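Local coordinates for protein Afp (Microbacterium arborescens, PDB 2YJK) that probably takes up and stores iron as a Dps protein of the ferritin fold, binding it at sites between subunits of a twelve-subunit assembly, at residues N38-Q41 with A42-N45; H55-L58 with D59-V62; A103-Q106 with D107-A111; K31-A34 with L35-N38. All blocks are in the same frame, centred on the assembly; numbering follows the deposited sequence.

Interaction 1: residues N38-Q41 with A42-N45; sequences NGKQ and AHWN. With OFE (Iron(II) oxide), chain B.
Lys40 and His43 lie side by side on one flank of helix 15-45 and reach the same iron(II) oxide group. His43 NE2 is 2.5 Å from the iron, which sits in the plane of the imidazole at its edge, while Lys40 NZ approaches the oxide oxygen of that group to 2.6 Å. The lysine gets there through a bend at its second torsion (chi2 -74°), beyond which the chain runs out extended. Its ammonium group also forms a salt bridge with Asp70 of a second subunit. The imidazole is fixed at its other nitrogen, where ND1 is hydrogen-bonded to the backbone oxygen of His55.

At the next residue, Gln41 O accepts two bonds from a residue one turn on: Asn45 ND2 at 3.0 Å and Asn45 N at 3.2 Å arrive from opposite faces of its carbonyl plane. The asparagine side chain thereby folds back on the last turn of the helix. The planes of the Gln41 and Asn45 side-chain amides are inclined at 47°, and that of Gln41 turns to Pro99 and to Ser85 of the second subunit.

Packing completes the arrangement. Lys40 CB rests over the six-membered ring of Trp44 in a CH-pi contact, 4.0 Å from its centroid, while Lys40 CD comes within 4.0 Å of His43 CD2. Trp44 NE1 is hydrogen-bonded to Asp70 of the second subunit, which binds the iron together with Glu74 of that subunit. A metal shared in this way across a subunit interface is the arrangement of the ferroxidase centres of Dps proteins.

Interaction 2: residues H55-L58 with D59-V62; sequences HELL and DSVV. With OFE (Iron(II) oxide), chain B.
Residues His55 to Val62 make two regular turns of helix 51-78, with the amides of Asp59, Ser60, Val61 and Val62 each bonded to the carbonyl four residues back, as in the 3.0 Å bond from Val62 N to Leu58 O. Leu57 O is shared, by Val61 N and, weakly, by Ser60 N.

His55 and Asp59, four residues apart, both end at the iron site without touching one another; His55 NE2 and Asp59 OD2 are 5.5 Å apart. Asp59 meets the bound group directly, His55 through a water. His55 NE2 is hydrogen-bonded to this water at 2.9 Å, and the water lies 2.4 Å from the iron, making the histidine a second-shell residue. Asp59 OD2 comes to 2.6 Å from the oxide oxygen, while its OD1 is held in a salt bridge by Lys40. An unusual first torsion (chi1 -124°) swings this carboxylate between its two partners.

Helix 51-78 is part of the four-helix bundle of the ferritin fold; here one flank lines the metal site at the subunit interface, while Leu57 and Val61 pack on Leu155 of helix 135-156, and Leu58 and Val62 on Ala42 and Val36 of helix 15-45. The Val62 CG2 methyl also lies 3.5 Å from Leu58 O, while the His55 ring stacks with His43 and Phe51 and meets Trp153 and Phe154 of a third subunit.

Interaction 3: residues A103-Q106 with D107-A111; sequences AQWQ and DEIKA
Trp105 and Ile109 run side by side from successive turns, and the Ile109 CD1 methyl touches the indole at its edge, near the ring plane, 3.7 Å from Trp105 CE3. A face of the same indole carries the side-chain amide of its neighbour Gln106, whose CD stands 3.4 Å above the plane toward the rim. Trp105 can take this pose because its first torsion (chi1 65°) places the ring between the backbone N and the carbonyl carbon.

Glu108 bends the other way, back across the start of the helix, bringing OE2 to 3.5 Å from Ala103 CB. The methyl is thus set against a carboxylate that also packs on Ala42 and Asn45 of helix 15-45.

All this happens at a helix N terminus, where strand 103-104 gives way to helix 105-130 and Gln104 holds the N-cap position. Its carbonyl oxygen takes two bonds, from Glu108 N at 3.2 Å and from Asp107 N at 3.0 Å, giving the first turn both an i-4 and an i-3 donor. Asp107 is at the N3 position, but no direct capping-box bond is made; instead a water accepts from Gln104 N at 3.1 Å and donates to Asp107 OD2 at 2.5 Å. The carboxylate near the helix start probably also interacts favourably with the helix dipole.

Further out, Trp105 and Ile109 both press on Ile54 of helix 51-78, and backbone bonds join strand 103-104 and the helix start to Asn45, at the end of helix 15-45, and to Arg47 on strand 46-47. Trp105 additionally packs on Ser49 of a fourth subunit.

Interaction 4: residues K31-A34 with L35-N38; sequences KMQA and LVVN
The amide of Gln33 meets Val36 through its oxygen, with the isopropyl group lying to one side of the amide plane rather than in it. Gln33 OE1 is 3.8 Å from Val36 CB and 4.0 Å from each of CG1 and CG2, so the oxygen rests loosely against the branch point. A bend in the glutamine (chi2 58°) after a CG anti to the backbone N brings the oxygen round to this position. Its NE2 is hydrogen-bonded to Gln66 on helix 51-78, which helps to fix the amide's rotation, and the side chain packs on Trp44 of a second subunit.

The other flat group, the amide of Asn38, lies against the Ala34 turn, with ND2 3.3 Å from Ala34 O, at an angle too poor for a hydrogen bond, and 4.1 Å from Ala34 CB. Its OD1 is hydrogen-bonded to the backbone N of Val87 of the second subunit.

This is the middle of helix 15-45 in the ferritin-type four-helix bundle. Met32 and Leu35 turn to Ala69 and Ala65 of helix 51-78 and to Ala119 and Ile116 of helix 105-130, whereas Gln33, Val36, Val37 and Asn38 meet the second subunit. Lys31 leads outward to a salt bridge with Asp122.

In the backbone, Asn38 N reaches Ala34 O at 2.8 Å with an N-H...O angle of 174°, while Val37 N makes a weak bond to Gln33 O at 3.4 Å.

In the fold
Read from the N terminus, the order is interaction 4, then 1, 2 and 3. Each is a short helical or helix-capping contact, so none closes a long loop, and none nests in or crosses another. Interactions 4 and 1 are consecutive pieces of helix 15-45 joined at Asn38, their centres 10 Å apart. Interaction 2, on helix 51-78, touches both, packing valines against 35-38 and meeting 38-45 at the shared iron site. Interaction 3, where helix 105-130 begins, joins the end of helix 15-45 through Asn45 and Ala42, but has no touch with interactions 2 or 4. Helices 15-45 and 51-78 meet at the metal site, and interaction 3 adds the start of helix 105-130 and the parallel strand pair.

Interaction 1: residues N38-Q41 with A42-N45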
# COMPACT_ATOMS: atom_id res chain seq x y z
N ASN C 38 -20.66 22.84 -10.00
CA ASN C 38 -20.31 23.55 -11.22
C ASN C 38 -18.94 23.14 -11.81
O ASN C 38 -18.72 23.30 -13.01
CB ASN C 38 -20.41 25.08 -10.98
CG ASN C 38 -21.82 25.48 -10.62
OD1 ASN C 38 -22.77 24.94 -11.20
ND2 ASN C 38 -21.98 26.43 -9.65
N GLY C 39 -18.03 22.64 -10.96
CA GLY C 39 -16.76 22.19 -11.40
C GLY C 39 -16.97 20.86 -12.13
O GLY C 39 -16.28 20.56 -13.13
N LYS C 40 -17.87 20.02 -11.60
CA LYS C 40 -18.13 18.76 -12.31
C LYS C 40 -18.75 19.04 -13.65
O LYS C 40 -18.36 18.43 -14.64
CB LYS C 40 -19.03 17.81 -11.52
CG LYS C 40 -18.25 16.99 -10.50
CD LYS C 40 -17.39 15.86 -11.21
CE LYS C 40 -17.04 14.79 -10.22
NZ LYS C 40 -16.06 13.79 -10.78
N GLN C 41 -19.68 19.99 -13.68
CA GLN C 41 -20.22 20.48 -14.92
C GLN C 41 -19.11 20.85 -15.90
O GLN C 41 -19.19 20.42 -17.02
CB GLN C 41 -21.16 21.69 -14.67
CG GLN C 41 -21.58 22.45 -15.93
CD GLN C 41 -22.61 21.69 -16.81
OE1 GLN C 41 -23.04 20.57 -16.49
NE2 GLN C 41 -22.96 22.27 -17.95
N ALA C 42 -18.12 21.67 -15.48
CA ALA C 42 -16.97 22.11 -16.35
C ALA C 42 -16.14 20.86 -16.75
O ALA C 42 -15.75 20.66 -17.91
CB ALA C 42 -16.06 23.16 -15.58
N HIS C 43 -15.97 19.96 -15.79
CA HIS C 43 -15.21 18.72 -15.98
C HIS C 43 -15.87 17.85 -17.09
O HIS C 43 -15.15 17.36 -17.98
CB HIS C 43 -15.22 18.03 -14.63
CG HIS C 43 -14.69 16.64 -14.65
ND1 HIS C 43 -13.34 16.35 -14.73
CD2 HIS C 43 -15.34 15.46 -14.58
CE1 HIS C 43 -13.18 15.04 -14.70
NE2 HIS C 43 -14.38 14.48 -14.59
N TRP C 44 -17.21 17.70 -17.07
CA TRP C 44 -17.92 16.87 -18.09
C TRP C 44 -17.90 17.49 -19.53
O TRP C 44 -17.75 16.77 -20.53
CB TRP C 44 -19.39 16.57 -17.66
CG TRP C 44 -19.39 15.76 -16.35
CD1 TRP C 44 -18.45 14.77 -15.95
CD2 TRP C 44 -20.37 15.82 -15.29
NE1 TRP C 44 -18.81 14.27 -14.72
CE2 TRP C 44 -19.96 14.91 -14.28
CE3 TRP C 44 -21.55 16.56 -15.11
CZ2 TRP C 44 -20.72 14.70 -13.07
CZ3 TRP C 44 -22.32 16.36 -13.90
CH2 TRP C 44 -21.88 15.46 -12.90
N ASN C 45 -18.02 18.82 -19.58
CA ASN C 45 -18.36 19.57 -20.81
C ASN C 45 -17.16 20.20 -21.53
O ASN C 45 -17.29 20.72 -22.68
CB ASN C 45 -19.46 20.59 -20.48
CG ASN C 45 -20.81 19.89 -20.28
OD1 ASN C 45 -21.36 19.34 -21.22
ND2 ASN C 45 -21.26 19.79 -19.05
FE OFE B . -15.19 12.12 -14.35
O OFE B . -14.58 11.94 -11.95
O HOH W 1 -13.29 11.29 -15.49

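Interaction 2: residues H55-L58 with D59-V62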
# COMPACT_ATOMS: atom_id res chain seq x y z
N HIS C 55 -9.49 18.45 -17.97
CA HIS C 55 -10.44 17.47 -17.44
C HIS C 55 -9.95 16.96 -16.06
O HIS C 55 -10.69 16.90 -15.11
CB HIS C 55 -10.59 16.31 -18.45
CG HIS C 55 -11.53 15.22 -18.03
ND1 HIS C 55 -12.92 15.35 -18.09
CD2 HIS C 55 -11.29 13.94 -17.65
CE1 HIS C 55 -13.47 14.22 -17.69
NE2 HIS C 55 -12.51 13.34 -17.43
N GLU C 56 -8.68 16.60 -15.97
CA GLU C 56 -8.10 16.08 -14.74
C GLU C 56 -7.84 17.12 -13.68
O GLU C 56 -8.13 16.86 -12.51
CB GLU C 56 -6.82 15.29 -15.01
CG GLU C 56 -7.12 14.02 -15.80
CD GLU C 56 -6.13 12.89 -15.50
OE1 GLU C 56 -4.93 13.20 -15.17
OE2 GLU C 56 -6.55 11.70 -15.60
N LEU C 57 -7.31 18.28 -14.08
CA LEU C 57 -7.17 19.41 -13.14
C LEU C 57 -8.51 19.84 -12.50
O LEU C 57 -8.59 20.06 -11.28
CB LEU C 57 -6.47 20.61 -13.80
CG LEU C 57 -6.37 21.90 -12.98
CD1 LEU C 57 -5.53 21.58 -11.72
CD2 LEU C 57 -5.61 22.96 -13.83
N LEU C 58 -9.56 19.98 -13.31
CA LEU C 58 -10.88 20.28 -12.77
C LEU C 58 -11.35 19.22 -11.77
O LEU C 58 -11.84 19.56 -10.73
CB LEU C 58 -11.89 20.46 -13.90
CG LEU C 58 -11.80 21.74 -14.74
CD1 LEU C 58 -12.70 21.66 -16.02
CD2 LEU C 58 -12.22 22.92 -13.91
N ASP C 59 -11.17 17.93 -12.04
CA ASP C 59 -11.52 16.92 -11.04
C ASP C 59 -10.80 17.17 -9.69
O ASP C 59 -11.35 16.94 -8.61
CB ASP C 59 -11.25 15.49 -11.53
CG ASP C 59 -12.51 14.60 -11.46
OD1 ASP C 59 -13.59 15.08 -11.01
OD2 ASP C 59 -12.46 13.43 -11.89
N SER C 60 -9.57 17.65 -9.77
CA SER C 60 -8.82 17.82 -8.55
C SER C 60 -9.25 19.10 -7.79
O SER C 60 -9.34 19.09 -6.56
CB SER C 60 -7.33 17.62 -8.85
OG SER C 60 -6.63 18.76 -8.50
N VAL C 61 -9.71 20.11 -8.54
CA VAL C 61 -10.36 21.32 -7.98
C VAL C 61 -11.66 20.98 -7.24
O VAL C 61 -11.93 21.50 -6.18
CB VAL C 61 -10.62 22.41 -9.10
CG1 VAL C 61 -11.64 23.47 -8.70
CG2 VAL C 61 -9.25 23.06 -9.60
N VAL C 62 -12.46 20.12 -7.83
CA VAL C 62 -13.71 19.65 -7.25
C VAL C 62 -13.40 18.89 -5.95
O VAL C 62 -14.08 19.10 -4.94
CB VAL C 62 -14.41 18.72 -8.28
CG1 VAL C 62 -15.45 17.83 -7.62
CG2 VAL C 62 -15.04 19.50 -9.41
FE OFE B . -15.19 12.12 -14.35
O OFE B . -14.58 11.94 -11.95
O HOH W 1 -13.29 11.29 -15.49

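Interaction 3: residues A103-Q106 with D107-A111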
# COMPACT_ATOMS: atom_id res chain seq x y z
N ALA C 103 -17.92 23.60 -24.06
CA ALA C 103 -17.16 24.84 -24.12
C ALA C 103 -15.67 24.49 -24.19
O ALA C 103 -15.19 23.55 -23.54
CB ALA C 103 -17.47 25.71 -22.88
N GLN C 104 -14.95 25.21 -25.02
CA GLN C 104 -13.49 25.18 -25.08
C GLN C 104 -12.83 25.29 -23.70
O GLN C 104 -13.30 26.03 -22.84
CB GLN C 104 -13.01 26.33 -25.98
CG GLN C 104 -13.30 26.08 -27.49
CD GLN C 104 -12.77 24.71 -27.94
OE1 GLN C 104 -13.55 23.77 -28.16
NE2 GLN C 104 -11.44 24.58 -28.02
N TRP C 105 -11.73 24.56 -23.47
CA TRP C 105 -11.03 24.64 -22.17
C TRP C 105 -10.71 26.06 -21.63
O TRP C 105 -10.73 26.27 -20.41
CB TRP C 105 -9.77 23.76 -22.17
CG TRP C 105 -8.71 24.23 -23.15
CD1 TRP C 105 -8.62 23.93 -24.51
CD2 TRP C 105 -7.62 25.10 -22.85
NE1 TRP C 105 -7.49 24.55 -25.04
CE2 TRP C 105 -6.88 25.29 -24.05
CE3 TRP C 105 -7.18 25.74 -21.69
CZ2 TRP C 105 -5.72 26.11 -24.13
CZ3 TRP C 105 -6.02 26.53 -21.74
CH2 TRP C 105 -5.30 26.71 -22.96
N GLN C 106 -10.35 27.02 -22.50
CA GLN C 106 -10.08 28.39 -22.05
C GLN C 106 -11.27 28.99 -21.37
O GLN C 106 -11.09 29.73 -20.40
CB GLN C 106 -9.68 29.37 -23.17
CG GLN C 106 -8.41 28.99 -23.90
CD GLN C 106 -8.68 28.04 -25.11
OE1 GLN C 106 -9.75 27.40 -25.24
NE2 GLN C 106 -7.69 27.96 -26.01
N ASP C 107 -12.46 28.73 -21.90
CA ASP C 107 -13.66 29.36 -21.39
C ASP C 107 -14.08 28.75 -20.07
O ASP C 107 -14.51 29.46 -19.14
CB ASP C 107 -14.79 29.25 -22.40
CG ASP C 107 -14.50 30.09 -23.68
OD1 ASP C 107 -14.09 31.29 -23.58
OD2 ASP C 107 -14.72 29.52 -24.79
N GLU C 108 -13.93 27.42 -19.98
CA GLU C 108 -14.16 26.72 -18.73
C GLU C 108 -13.20 27.30 -17.64
O GLU C 108 -13.59 27.52 -16.54
CB GLU C 108 -13.94 25.20 -18.88
CG GLU C 108 -14.92 24.43 -19.75
CD GLU C 108 -16.38 24.43 -19.27
OE1 GLU C 108 -16.71 25.05 -18.23
OE2 GLU C 108 -17.23 23.80 -19.96
N ILE C 109 -11.94 27.52 -17.96
CA ILE C 109 -11.00 27.94 -16.92
C ILE C 109 -11.46 29.34 -16.48
O ILE C 109 -11.52 29.60 -15.28
CB ILE C 109 -9.59 28.04 -17.44
CG1 ILE C 109 -9.02 26.66 -17.66
CG2 ILE C 109 -8.72 28.91 -16.52
CD1 ILE C 109 -7.60 26.74 -18.12
N LYS C 110 -11.76 30.23 -17.43
CA LYS C 110 -12.28 31.56 -17.04
C LYS C 110 -13.51 31.49 -16.17
O LYS C 110 -13.60 32.23 -15.18
CB LYS C 110 -12.59 32.50 -18.25
CG LYS C 110 -11.38 32.85 -19.09
CD LYS C 110 -11.81 33.58 -20.38
CE LYS C 110 -10.59 34.23 -21.06
NZ LYS C 110 -10.73 34.34 -22.57
N ALA C 111 -14.47 30.65 -16.54
CA ALA C 111 -15.72 30.55 -15.74
C ALA C 111 -15.37 30.12 -14.29
O ALA C 111 -15.95 30.64 -13.33
CB ALA C 111 -16.69 29.55 -16.36
O HOH W 2 -16.47 27.83 -25.50

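Interaction 4: residues K31-A34 with L35-N38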
# COMPACT_ATOMS: atom_id res chain seq x y z
N LYS C 31 -20.33 28.39 -1.28
CA LYS C 31 -19.56 28.58 -2.52
C LYS C 31 -18.65 27.39 -2.84
O LYS C 31 -18.48 27.04 -3.99
CB LYS C 31 -18.75 29.87 -2.45
CG LYS C 31 -19.70 31.12 -2.43
CD LYS C 31 -18.95 32.34 -2.73
CE LYS C 31 -19.94 33.51 -3.21
NZ LYS C 31 -20.88 33.83 -2.11
N MET C 32 -18.08 26.78 -1.81
CA MET C 32 -17.29 25.58 -2.03
C MET C 32 -18.12 24.40 -2.51
O MET C 32 -17.67 23.64 -3.32
CB MET C 32 -16.60 25.22 -0.76
CG MET C 32 -15.37 26.14 -0.44
SD MET C 32 -14.17 26.33 -1.83
CE MET C 32 -14.42 28.02 -2.14
N GLN C 33 -19.34 24.24 -1.99
CA GLN C 33 -20.18 23.14 -2.37
C GLN C 33 -20.74 23.40 -3.79
O GLN C 33 -20.90 22.42 -4.55
CB GLN C 33 -21.32 22.97 -1.32
CG GLN C 33 -22.17 21.73 -1.46
CD GLN C 33 -21.34 20.43 -1.40
OE1 GLN C 33 -21.10 19.80 -2.43
NE2 GLN C 33 -20.91 20.05 -0.20
N ALA C 34 -21.07 24.67 -4.12
CA ALA C 34 -21.44 25.08 -5.50
C ALA C 34 -20.30 24.77 -6.52
O ALA C 34 -20.57 24.26 -7.62
CB ALA C 34 -21.79 26.58 -5.58
N LEU C 35 -19.04 25.03 -6.12
CA LEU C 35 -17.87 24.73 -6.91
C LEU C 35 -17.68 23.23 -7.17
O LEU C 35 -17.24 22.86 -8.27
CB LEU C 35 -16.65 25.34 -6.25
CG LEU C 35 -15.38 25.33 -7.10
CD1 LEU C 35 -15.61 26.18 -8.32
CD2 LEU C 35 -14.00 25.65 -6.33
N VAL C 36 -18.08 22.36 -6.21
CA VAL C 36 -18.11 20.92 -6.48
C VAL C 36 -19.05 20.62 -7.70
O VAL C 36 -18.66 19.91 -8.67
CB VAL C 36 -18.61 20.10 -5.23
CG1 VAL C 36 -18.96 18.68 -5.65
CG2 VAL C 36 -17.49 20.06 -4.12
N VAL C 37 -20.26 21.18 -7.66
CA VAL C 37 -21.25 20.87 -8.67
C VAL C 37 -20.93 21.53 -10.03
O VAL C 37 -20.92 20.87 -11.08
CB VAL C 37 -22.69 21.26 -8.21
CG1 VAL C 37 -23.66 21.13 -9.41
CG2 VAL C 37 -23.13 20.36 -7.00
N ASN C 38 -20.66 22.84 -10.00
CA ASN C 38 -20.31 23.55 -11.22
C ASN C 38 -18.94 23.14 -11.81
O ASN C 38 -18.72 23.30 -13.01
CB ASN C 38 -20.41 25.08 -10.98
CG ASN C 38 -21.82 25.48 -10.62
OD1 ASN C 38 -22.77 24.94 -11.20
ND2 ASN C 38 -21.98 26.43 -9.65